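Local coordinates for regulatory protein BlaR1 (Bacillus licheniformis, PDB 1NRF) that senses beta-lactam antibiotics outside the cell through this C-terminal penicillin-binding domain, probably by serine acylation, and passes the signal to the cytoplasm, at residues 187-201 / 214-228. Numbering follows the deposited sequence.
Sequences IRLEESNGRVLSGKT and WFIGYVETADNTFFF
Ser198 and Tyr218 face each other on neighbouring antiparallel strands, 195-205 and 211-220, in the central sheet of the penicillin-binding, beta-lactamase-like fold. Ser198 CB lies over one face of the Tyr218 ring, 3.8 Å from its centroid, a CH-pi contact offset toward the rim. With chi1 at 45°, Tyr218 CG sits between its own backbone N and carbonyl carbon, and the ring turns back across Ser198; the Ile187 and Tyr218 side chains cross at about a right angle, with Ile187 CD1 3.5 Å from Tyr218 OH. Water 2 hydrogen-bonds Tyr218 OH, while water 1 links Ser198 OG, Val196 O and Glu220 OE2. The Glu220 carboxylate, running alongside Val196, meets Arg188 in a long salt bridge: Glu220 OE2 comes in at the edge of the Arg188 guanidinium, in its plane, 3.4 Å from Arg188 NH2. Each has a second partner, Asp185 for Arg188 and Tyr169 for Glu220.

On the other face, Leu197 CD1 packs 3.7 Å from Val219 CG2, and both residues pack against helix 239-253 through Leu248 and Leu251. Leu197 CD1 also touches Phe228. Gly199 pairs with Gly217, their CA atoms only 3.9 Å apart. Phe215 CG, anti to the backbone N (chi1 -172°), carries the ring back toward the partner strand, where Phe215 CE1 comes within 4.0 Å of Gly199 C; Leu189 CD1 meets that ring at its edge. Lys200, of a probable KTG motif, turns to the Ser198 side of the sheet, its side chain about 4 Å from that of Ser63, the probable acylated serine, and Lys200 NZ hydrogen-bonds Ser111 OG. The backbone N of Lys200 donates a hydrogen bond to Ile216 O at 2.9 Å, nearly in line with the carbonyl.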
ATOM      1  N   ILE A 187       3.418  -8.336   4.587  1.00 31.59           N
ATOM      2  CA  ILE A 187       2.431  -7.345   4.999  1.00 33.20           C
ATOM      3  C   ILE A 187       1.298  -7.860   5.896  1.00 34.71           C
ATOM      4  O   ILE A 187       0.418  -7.094   6.280  1.00 34.13           O
ATOM      5  CB  ILE A 187       1.807  -6.682   3.778  1.00 33.44           C
ATOM      6  CG1 ILE A 187       1.101  -7.742   2.937  1.00 34.27           C
ATOM      7  CG2 ILE A 187       2.889  -5.973   2.971  1.00 33.26           C
ATOM      8  CD1 ILE A 187       0.243  -7.185   1.848  1.00 37.26           C
ATOM      9  N   ARG A 188       1.307  -9.151   6.216  1.00 36.28           N
ATOM     10  CA  ARG A 188       0.281  -9.723   7.088  1.00 39.77           C
ATOM     11  C   ARG A 188       0.511  -9.094   8.460  1.00 39.94           C
ATOM     12  O   ARG A 188       1.590  -9.238   9.028  1.00 41.04           O
ATOM     13  CB  ARG A 188       0.453 -11.242   7.170  1.00 40.83           C
ATOM     14  CG  ARG A 188      -0.774 -12.007   7.631  1.00 43.01           C
ATOM     15  CD  ARG A 188      -0.491 -13.500   7.691  1.00 45.47           C
ATOM     16  NE  ARG A 188       0.190 -13.993   6.488  1.00 50.02           N
ATOM     17  CZ  ARG A 188      -0.369 -14.122   5.287  1.00 51.19           C
ATOM     18  NH1 ARG A 188       0.346 -14.578   4.267  1.00 52.18           N
ATOM     19  NH2 ARG A 188      -1.643 -13.806   5.100  1.00 53.00           N
ATOM     20  N   LEU A 189      -0.493  -8.406   8.993  1.00 40.96           N
ATOM     21  CA  LEU A 189      -0.355  -7.731  10.288  1.00 44.58           C
ATOM     22  C   LEU A 189      -0.883  -8.434  11.542  1.00 46.83           C
ATOM     23  O   LEU A 189      -0.155  -8.576  12.523  1.00 45.73           O
ATOM     24  CB  LEU A 189      -0.994  -6.348  10.215  1.00 43.36           C
ATOM     25  CG  LEU A 189      -0.340  -5.409   9.209  1.00 45.51           C
ATOM     26  CD1 LEU A 189      -1.203  -4.165   9.027  1.00 44.27           C
ATOM     27  CD2 LEU A 189       1.062  -5.057   9.695  1.00 44.58           C
ATOM     28  N   GLU A 190      -2.149  -8.842  11.513  1.00 49.58           N
ATOM     29  CA  GLU A 190      -2.786  -9.499  12.653  1.00 52.61           C
ATOM     30  C   GLU A 190      -3.801 -10.558  12.234  1.00 54.30           C
ATOM     31  O   GLU A 190      -4.105 -10.725  11.055  1.00 54.29           O
ATOM     32  CB  GLU A 190      -3.526  -8.476  13.517  1.00 54.65           C
ATOM     33  CG  GLU A 190      -2.663  -7.452  14.206  1.00 59.90           C
ATOM     34  CD  GLU A 190      -3.413  -6.702  15.299  1.00 61.51           C
ATOM     35  OE1 GLU A 190      -3.931  -7.360  16.229  1.00 63.42           O
ATOM     36  OE2 GLU A 190      -3.483  -5.459  15.233  1.00 62.16           O
ATOM     37  N   GLU A 191      -4.332 -11.264  13.225  1.00 56.67           N
ATOM     38  CA  GLU A 191      -5.347 -12.277  12.990  1.00 59.21           C
ATOM     39  C   GLU A 191      -6.238 -12.348  14.210  1.00 59.34           C
ATOM     40  O   GLU A 191      -5.806 -12.796  15.263  1.00 60.05           O
ATOM     41  CB  GLU A 191      -4.731 -13.656  12.752  1.00 61.19           C
ATOM     42  CG  GLU A 191      -5.773 -14.664  12.269  1.00 65.35           C
ATOM     43  CD  GLU A 191      -5.274 -16.092  12.254  1.00 67.13           C
ATOM     44  OE1 GLU A 191      -4.148 -16.327  11.764  1.00 68.08           O
ATOM     45  OE2 GLU A 191      -6.021 -16.981  12.723  1.00 68.66           O
ATOM     46  N   SER A 192      -7.477 -11.897  14.070  1.00 60.75           N
ATOM     47  CA  SER A 192      -8.429 -11.917  15.174  1.00 61.44           C
ATOM     48  C   SER A 192      -9.635 -12.751  14.782  1.00 61.49           C
ATOM     49  O   SER A 192      -9.766 -13.133  13.624  1.00 62.07           O
ATOM     50  CB  SER A 192      -8.871 -10.493  15.524  1.00 62.30           C
ATOM     51  OG  SER A 192      -7.790  -9.740  16.050  1.00 64.12           O
ATOM     52  N   ASN A 193     -10.508 -13.027  15.750  1.00 61.21           N
ATOM     53  CA  ASN A 193     -11.714 -13.827  15.520  1.00 60.88           C
ATOM     54  C   ASN A 193     -11.416 -14.975  14.551  1.00 59.40           C
ATOM     55  O   ASN A 193     -11.053 -16.075  14.973  1.00 60.28           O
ATOM     56  CB  ASN A 193     -12.847 -12.943  14.970  1.00 60.45           C
ATOM     57  CG  ASN A 193     -13.265 -11.841  15.946  1.00 60.48           C
ATOM     58  OD1 ASN A 193     -14.261 -11.141  15.728  1.00 58.45           O
ATOM     59  ND2 ASN A 193     -12.504 -11.683  17.022  1.00 59.88           N
ATOM     60  N   GLY A 194     -11.576 -14.706  13.257  1.00 56.82           N
ATOM     61  CA  GLY A 194     -11.294 -15.694  12.228  1.00 53.23           C
ATOM     62  C   GLY A 194     -10.844 -14.954  10.978  1.00 50.71           C
ATOM     63  O   GLY A 194     -10.841 -15.494   9.866  1.00 51.92           O
ATOM     64  N   ARG A 195     -10.452 -13.701  11.177  1.00 46.49           N
ATOM     65  CA  ARG A 195     -10.024 -12.833  10.094  1.00 41.85           C
ATOM     66  C   ARG A 195      -8.555 -12.460  10.162  1.00 38.00           C
ATOM     67  O   ARG A 195      -8.011 -12.237  11.242  1.00 38.27           O
ATOM     68  CB  ARG A 195     -10.852 -11.553  10.116  1.00 42.76           C
ATOM     69  CG  ARG A 195     -12.340 -11.782  10.122  1.00 43.00           C
ATOM     70  CD  ARG A 195     -12.952 -11.260  11.405  1.00 44.36           C
ATOM     71  NE  ARG A 195     -14.157 -10.473  11.151  1.00 43.81           N
ATOM     72  CZ  ARG A 195     -15.234 -10.924  10.517  1.00 42.88           C
ATOM     73  NH1 ARG A 195     -15.278 -12.165  10.059  1.00 43.46           N
ATOM     74  NH2 ARG A 195     -16.272 -10.126  10.337  1.00 44.85           N
ATOM     75  N   VAL A 196      -7.924 -12.378   8.996  1.00 33.52           N
ATOM     76  CA  VAL A 196      -6.518 -12.004   8.898  1.00 30.34           C
ATOM     77  C   VAL A 196      -6.386 -10.635   8.236  1.00 28.44           C
ATOM     78  O   VAL A 196      -6.886 -10.421   7.134  1.00 26.17           O
ATOM     79  CB  VAL A 196      -5.712 -13.009   8.055  1.00 28.57           C
ATOM     80  CG1 VAL A 196      -4.275 -12.556   7.974  1.00 28.78           C
ATOM     81  CG2 VAL A 196      -5.793 -14.397   8.664  1.00 28.84           C
ATOM     82  N   LEU A 197      -5.702  -9.720   8.913  1.00 27.76           N
ATOM     83  CA  LEU A 197      -5.492  -8.379   8.397  1.00 28.84           C
ATOM     84  C   LEU A 197      -4.114  -8.214   7.751  1.00 30.59           C
ATOM     85  O   LEU A 197      -3.096  -8.556   8.350  1.00 31.69           O
ATOM     86  CB  LEU A 197      -5.621  -7.354   9.519  1.00 28.46           C
ATOM     87  CG  LEU A 197      -5.466  -5.884   9.109  1.00 28.30           C
ATOM     88  CD1 LEU A 197      -6.692  -5.470   8.298  1.00 27.28           C
ATOM     89  CD2 LEU A 197      -5.323  -4.991  10.348  1.00 25.03           C
ATOM     90  N   SER A 198      -4.102  -7.700   6.525  1.00 29.90           N
ATOM     91  CA  SER A 198      -2.873  -7.427   5.788  1.00 29.51           C
ATOM     92  C   SER A 198      -2.983  -5.954   5.376  1.00 29.98           C
ATOM     93  O   SER A 198      -4.087  -5.475   5.087  1.00 29.26           O
ATOM     94  CB  SER A 198      -2.769  -8.303   4.529  1.00 30.70           C
ATOM     95  OG  SER A 198      -2.529  -9.668   4.840  1.00 31.47           O
ATOM     96  N   GLY A 199      -1.856  -5.240   5.363  1.00 27.02           N
ATOM     97  CA  GLY A 199      -1.877  -3.843   4.979  1.00 24.17           C
ATOM     98  C   GLY A 199      -0.520  -3.167   4.969  1.00 26.10           C
ATOM     99  O   GLY A 199       0.485  -3.746   5.383  1.00 26.05           O
ATOM    100  N   LYS A 200      -0.489  -1.926   4.493  1.00 26.35           N
ATOM    101  CA  LYS A 200       0.750  -1.162   4.429  1.00 26.45           C
ATOM    102  C   LYS A 200       0.473   0.340   4.433  1.00 25.36           C
ATOM    103  O   LYS A 200      -0.376   0.830   3.686  1.00 24.53           O
ATOM    104  CB  LYS A 200       1.545  -1.562   3.183  1.00 28.43           C
ATOM    105  CG  LYS A 200       3.057  -1.643   3.425  1.00 32.22           C
ATOM    106  CD  LYS A 200       3.741  -0.345   3.051  1.00 32.42           C
ATOM    107  CE  LYS A 200       4.964  -0.099   3.892  1.00 28.01           C
ATOM    108  NZ  LYS A 200       4.551   0.450   5.205  1.00 32.03           N
ATOM    109  N   THR A 201       1.192   1.058   5.290  1.00 24.95           N
ATOM    110  CA  THR A 201       1.036   2.509   5.424  1.00 25.82           C
ATOM    111  C   THR A 201       1.896   3.299   4.452  1.00 26.23           C
ATOM    112  O   THR A 201       2.860   2.787   3.897  1.00 26.46           O
ATOM    113  CB  THR A 201       1.439   3.008   6.824  1.00 24.13           C
ATOM    114  OG1 THR A 201       2.811   2.662   7.062  1.00 25.19           O
ATOM    115  CG2 THR A 201       0.557   2.410   7.889  1.00 22.81           C
ATOM    116  N   TRP A 214      -1.518   7.110   3.625  1.00 28.20           N
ATOM    117  CA  TRP A 214      -2.108   5.969   2.936  1.00 26.86           C
ATOM    118  C   TRP A 214      -2.157   4.732   3.821  1.00 26.31           C
ATOM    119  O   TRP A 214      -1.276   4.496   4.644  1.00 26.74           O
ATOM    120  CB  TRP A 214      -1.270   5.532   1.732  1.00 25.35           C
ATOM    121  CG  TRP A 214      -1.424   6.219   0.419  1.00 23.44           C
ATOM    122  CD1 TRP A 214      -0.491   7.005  -0.191  1.00 21.56           C
ATOM    123  CD2 TRP A 214      -2.454   5.990  -0.558  1.00 23.20           C
ATOM    124  NE1 TRP A 214      -0.857   7.262  -1.487  1.00 24.24           N
ATOM    125  CE2 TRP A 214      -2.056   6.654  -1.746  1.00 23.30           C
ATOM    126  CE3 TRP A 214      -3.668   5.283  -0.550  1.00 22.23           C
ATOM    127  CZ2 TRP A 214      -2.829   6.632  -2.921  1.00 22.11           C
ATOM    128  CZ3 TRP A 214      -4.440   5.262  -1.717  1.00 21.54           C
ATOM    129  CH2 TRP A 214      -4.014   5.932  -2.886  1.00 22.24           C
ATOM    130  N   PHE A 215      -3.197   3.937   3.630  1.00 26.29           N
ATOM    131  CA  PHE A 215      -3.314   2.664   4.307  1.00 25.01           C
ATOM    132  C   PHE A 215      -4.188   1.793   3.422  1.00 25.00           C
ATOM    133  O   PHE A 215      -5.403   1.988   3.328  1.00 24.03           O
ATOM    134  CB  PHE A 215      -3.901   2.764   5.713  1.00 23.63           C
ATOM    135  CG  PHE A 215      -3.842   1.461   6.451  1.00 23.65           C
ATOM    136  CD1 PHE A 215      -2.626   0.809   6.613  1.00 24.17           C
ATOM    137  CD2 PHE A 215      -5.003   0.829   6.880  1.00 25.17           C
ATOM    138  CE1 PHE A 215      -2.564  -0.464   7.179  1.00 27.64           C
ATOM    139  CE2 PHE A 215      -4.960  -0.443   7.451  1.00 26.57           C
ATOM    140  CZ  PHE A 215      -3.735  -1.097   7.598  1.00 27.79           C
ATOM    141  N   ILE A 216      -3.536   0.852   2.749  1.00 22.92           N
ATOM    142  CA  ILE A 216      -4.201  -0.059   1.841  1.00 24.57           C
ATOM    143  C   ILE A 216      -3.963  -1.475   2.321  1.00 25.38           C
ATOM    144  O   ILE A 216      -3.077  -1.716   3.130  1.00 25.69           O
ATOM    145  CB  ILE A 216      -3.644   0.087   0.394  1.00 25.03           C
ATOM    146  CG1 ILE A 216      -2.214  -0.476   0.308  1.00 23.29           C
ATOM    147  CG2 ILE A 216      -3.647   1.552  -0.006  1.00 22.77           C
ATOM    148  CD1 ILE A 216      -1.610  -0.405  -1.088  1.00 20.33           C
ATOM    149  N   GLY A 217      -4.758  -2.409   1.817  1.00 25.97           N
ATOM    150  CA  GLY A 217      -4.604  -3.790   2.214  1.00 27.29           C
ATOM    151  C   GLY A 217      -5.902  -4.552   2.064  1.00 29.06           C
ATOM    152  O   GLY A 217      -6.800  -4.146   1.331  1.00 28.56           O
ATOM    153  N   TYR A 218      -6.010  -5.673   2.761  1.00 29.51           N
ATOM    154  CA  TYR A 218      -7.218  -6.467   2.673  1.00 30.11           C
ATOM    155  C   TYR A 218      -7.466  -7.298   3.930  1.00 30.82           C
ATOM    156  O   TYR A 218      -6.597  -7.448   4.792  1.00 28.28           O
ATOM    157  CB  TYR A 218      -7.152  -7.357   1.423  1.00 27.95           C
ATOM    158  CG  TYR A 218      -5.819  -8.029   1.245  1.00 28.45           C
ATOM    159  CD1 TYR A 218      -5.532  -9.234   1.885  1.00 28.94           C
ATOM    160  CD2 TYR A 218      -4.808  -7.423   0.494  1.00 26.81           C
ATOM    161  CE1 TYR A 218      -4.269  -9.818   1.786  1.00 28.90           C
ATOM    162  CE2 TYR A 218      -3.545  -7.996   0.395  1.00 26.74           C
ATOM    163  CZ  TYR A 218      -3.282  -9.192   1.042  1.00 26.42           C
ATOM    164  OH  TYR A 218      -2.033  -9.751   0.967  1.00 28.25           O
ATOM    165  N   VAL A 219      -8.686  -7.796   4.043  1.00 32.45           N
ATOM    166  CA  VAL A 219      -9.065  -8.631   5.169  1.00 33.90           C
ATOM    167  C   VAL A 219      -9.506  -9.971   4.601  1.00 33.97           C
ATOM    168  O   VAL A 219     -10.355 -10.035   3.699  1.00 33.06           O
ATOM    169  CB  VAL A 219     -10.231  -8.018   5.975  1.00 33.49           C
ATOM    170  CG1 VAL A 219     -10.690  -8.998   7.048  1.00 35.86           C
ATOM    171  CG2 VAL A 219      -9.791  -6.705   6.617  1.00 36.52           C
ATOM    172  N   GLU A 220      -8.915 -11.040   5.113  1.00 33.10           N
ATOM    173  CA  GLU A 220      -9.279 -12.363   4.649  1.00 35.17           C
ATOM    174  C   GLU A 220     -10.140 -13.065   5.682  1.00 35.52           C
ATOM    175  O   GLU A 220      -9.719 -13.240   6.828  1.00 36.15           O
ATOM    176  CB  GLU A 220      -8.031 -13.198   4.399  1.00 36.13           C
ATOM    177  CG  GLU A 220      -6.998 -12.496   3.563  1.00 38.29           C
ATOM    178  CD  GLU A 220      -5.703 -13.255   3.517  1.00 39.64           C
ATOM    179  OE1 GLU A 220      -5.594 -14.193   2.698  1.00 38.97           O
ATOM    180  OE2 GLU A 220      -4.800 -12.916   4.314  1.00 41.81           O
ATOM    181  N   THR A 221     -11.349 -13.450   5.280  1.00 34.31           N
ATOM    182  CA  THR A 221     -12.236 -14.183   6.176  1.00 33.92           C
ATOM    183  C   THR A 221     -12.280 -15.635   5.691  1.00 35.80           C
ATOM    184  O   THR A 221     -11.558 -16.022   4.759  1.00 34.82           O
ATOM    185  CB  THR A 221     -13.680 -13.601   6.213  1.00 34.06           C
ATOM    186  OG1 THR A 221     -14.323 -13.784   4.939  1.00 30.42           O
ATOM    187  CG2 THR A 221     -13.647 -12.107   6.588  1.00 31.94           C
ATOM    188  N   ALA A 222     -13.121 -16.438   6.331  1.00 36.11           N
ATOM    189  CA  ALA A 222     -13.231 -17.843   5.986  1.00 36.89           C
ATOM    190  C   ALA A 222     -13.907 -18.068   4.653  1.00 36.73           C
ATOM    191  O   ALA A 222     -13.656 -19.074   3.998  1.00 38.14           O
ATOM    192  CB  ALA A 222     -13.978 -18.595   7.081  1.00 35.98           C
ATOM    193  N   ASP A 223     -14.755 -17.135   4.241  1.00 36.93           N
ATOM    194  CA  ASP A 223     -15.455 -17.290   2.973  1.00 39.24           C
ATOM    195  C   ASP A 223     -15.444 -16.043   2.089  1.00 39.10           C
ATOM    196  O   ASP A 223     -16.119 -16.008   1.055  1.00 40.72           O
ATOM    197  CB  ASP A 223     -16.900 -17.720   3.242  1.00 39.61           C
ATOM    198  CG  ASP A 223     -17.654 -16.728   4.112  1.00 43.42           C
ATOM    199  OD1 ASP A 223     -16.999 -15.907   4.794  1.00 43.53           O
ATOM    200  OD2 ASP A 223     -18.905 -16.776   4.124  1.00 44.77           O
ATOM    201  N   ASN A 224     -14.665 -15.034   2.471  1.00 36.81           N
ATOM    202  CA  ASN A 224     -14.621 -13.794   1.700  1.00 35.44           C
ATOM    203  C   ASN A 224     -13.295 -13.034   1.858  1.00 33.82           C
ATOM    204  O   ASN A 224     -12.466 -13.363   2.706  1.00 33.10           O
ATOM    205  CB  ASN A 224     -15.794 -12.905   2.139  1.00 34.23           C
ATOM    206  CG  ASN A 224     -16.282 -11.974   1.045  1.00 33.02           C
ATOM    207  OD1 ASN A 224     -15.775 -11.987  -0.080  1.00 34.17           O
ATOM    208  ND2 ASN A 224     -17.282 -11.160   1.372  1.00 31.22           N
ATOM    209  N   THR A 225     -13.097 -12.030   1.013  1.00 32.60           N
ATOM    210  CA  THR A 225     -11.899 -11.202   1.062  1.00 32.00           C
ATOM    211  C   THR A 225     -12.298  -9.763   0.779  1.00 30.62           C
ATOM    212  O   THR A 225     -12.957  -9.470  -0.223  1.00 29.90           O
ATOM    213  CB  THR A 225     -10.857 -11.640   0.029  1.00 31.49           C
ATOM    214  OG1 THR A 225     -10.631 -13.043   0.157  1.00 36.51           O
ATOM    215  CG2 THR A 225      -9.535 -10.915   0.266  1.00 31.59           C
ATOM    216  N   PHE A 226     -11.898  -8.872   1.671  1.00 29.31           N
ATOM    217  CA  PHE A 226     -12.223  -7.465   1.535  1.00 29.72           C
ATOM    218  C   PHE A 226     -10.977  -6.671   1.210  1.00 29.39           C
ATOM    219  O   PHE A 226      -9.982  -6.769   1.917  1.00 30.99           O
ATOM    220  CB  PHE A 226     -12.837  -6.940   2.843  1.00 29.58           C
ATOM    221  CG  PHE A 226     -14.154  -7.568   3.191  1.00 29.21           C
ATOM    222  CD1 PHE A 226     -15.350  -6.977   2.781  1.00 29.18           C
ATOM    223  CD2 PHE A 226     -14.199  -8.776   3.886  1.00 28.11           C
ATOM    224  CE1 PHE A 226     -16.582  -7.581   3.054  1.00 31.66           C
ATOM    225  CE2 PHE A 226     -15.422  -9.399   4.167  1.00 30.58           C
ATOM    226  CZ  PHE A 226     -16.619  -8.802   3.750  1.00 32.48           C
ATOM    227  N   PHE A 227     -11.037  -5.879   0.147  1.00 29.55           N
ATOM    228  CA  PHE A 227      -9.911  -5.045  -0.253  1.00 28.12           C
ATOM    229  C   PHE A 227     -10.260  -3.606   0.080  1.00 27.61           C
ATOM    230  O   PHE A 227     -11.357  -3.149  -0.218  1.00 27.79           O
ATOM    231  CB  PHE A 227      -9.637  -5.192  -1.754  1.00 29.87           C
ATOM    232  CG  PHE A 227      -9.190  -6.571  -2.157  1.00 29.58           C
ATOM    233  CD1 PHE A 227     -10.119  -7.541  -2.520  1.00 29.15           C
ATOM    234  CD2 PHE A 227      -7.841  -6.904  -2.146  1.00 29.13           C
ATOM    235  CE1 PHE A 227      -9.714  -8.819  -2.863  1.00 29.31           C
ATOM    236  CE2 PHE A 227      -7.423  -8.180  -2.486  1.00 30.16           C
ATOM    237  CZ  PHE A 227      -8.363  -9.144  -2.846  1.00 31.36           C
ATOM    238  N   PHE A 228      -9.328  -2.890   0.698  1.00 27.50           N
ATOM    239  CA  PHE A 228      -9.582  -1.509   1.095  1.00 26.58           C
ATOM    240  C   PHE A 228      -8.395  -0.563   0.894  1.00 26.95           C
ATOM    241  O   PHE A 228      -7.236  -0.974   0.844  1.00 27.94           O
ATOM    242  CB  PHE A 228      -9.990  -1.465   2.572  1.00 26.04           C
ATOM    243  CG  PHE A 228      -8.933  -1.988   3.489  1.00 24.84           C
ATOM    244  CD1 PHE A 228      -8.857  -3.339   3.785  1.00 23.62           C
ATOM    245  CD2 PHE A 228      -7.953  -1.135   4.000  1.00 28.46           C
ATOM    246  CE1 PHE A 228      -7.816  -3.844   4.576  1.00 22.74           C
ATOM    247  CE2 PHE A 228      -6.910  -1.626   4.789  1.00 25.89           C
ATOM    248  CZ  PHE A 228      -6.844  -2.988   5.075  1.00 24.80           C
TER
HETATM  249  O   HOH W   1      -5.288 -10.470   5.003  1.00  9.97           O
HETATM  250  O   HOH W   2      -1.045 -11.067   3.533  1.00 15.18           O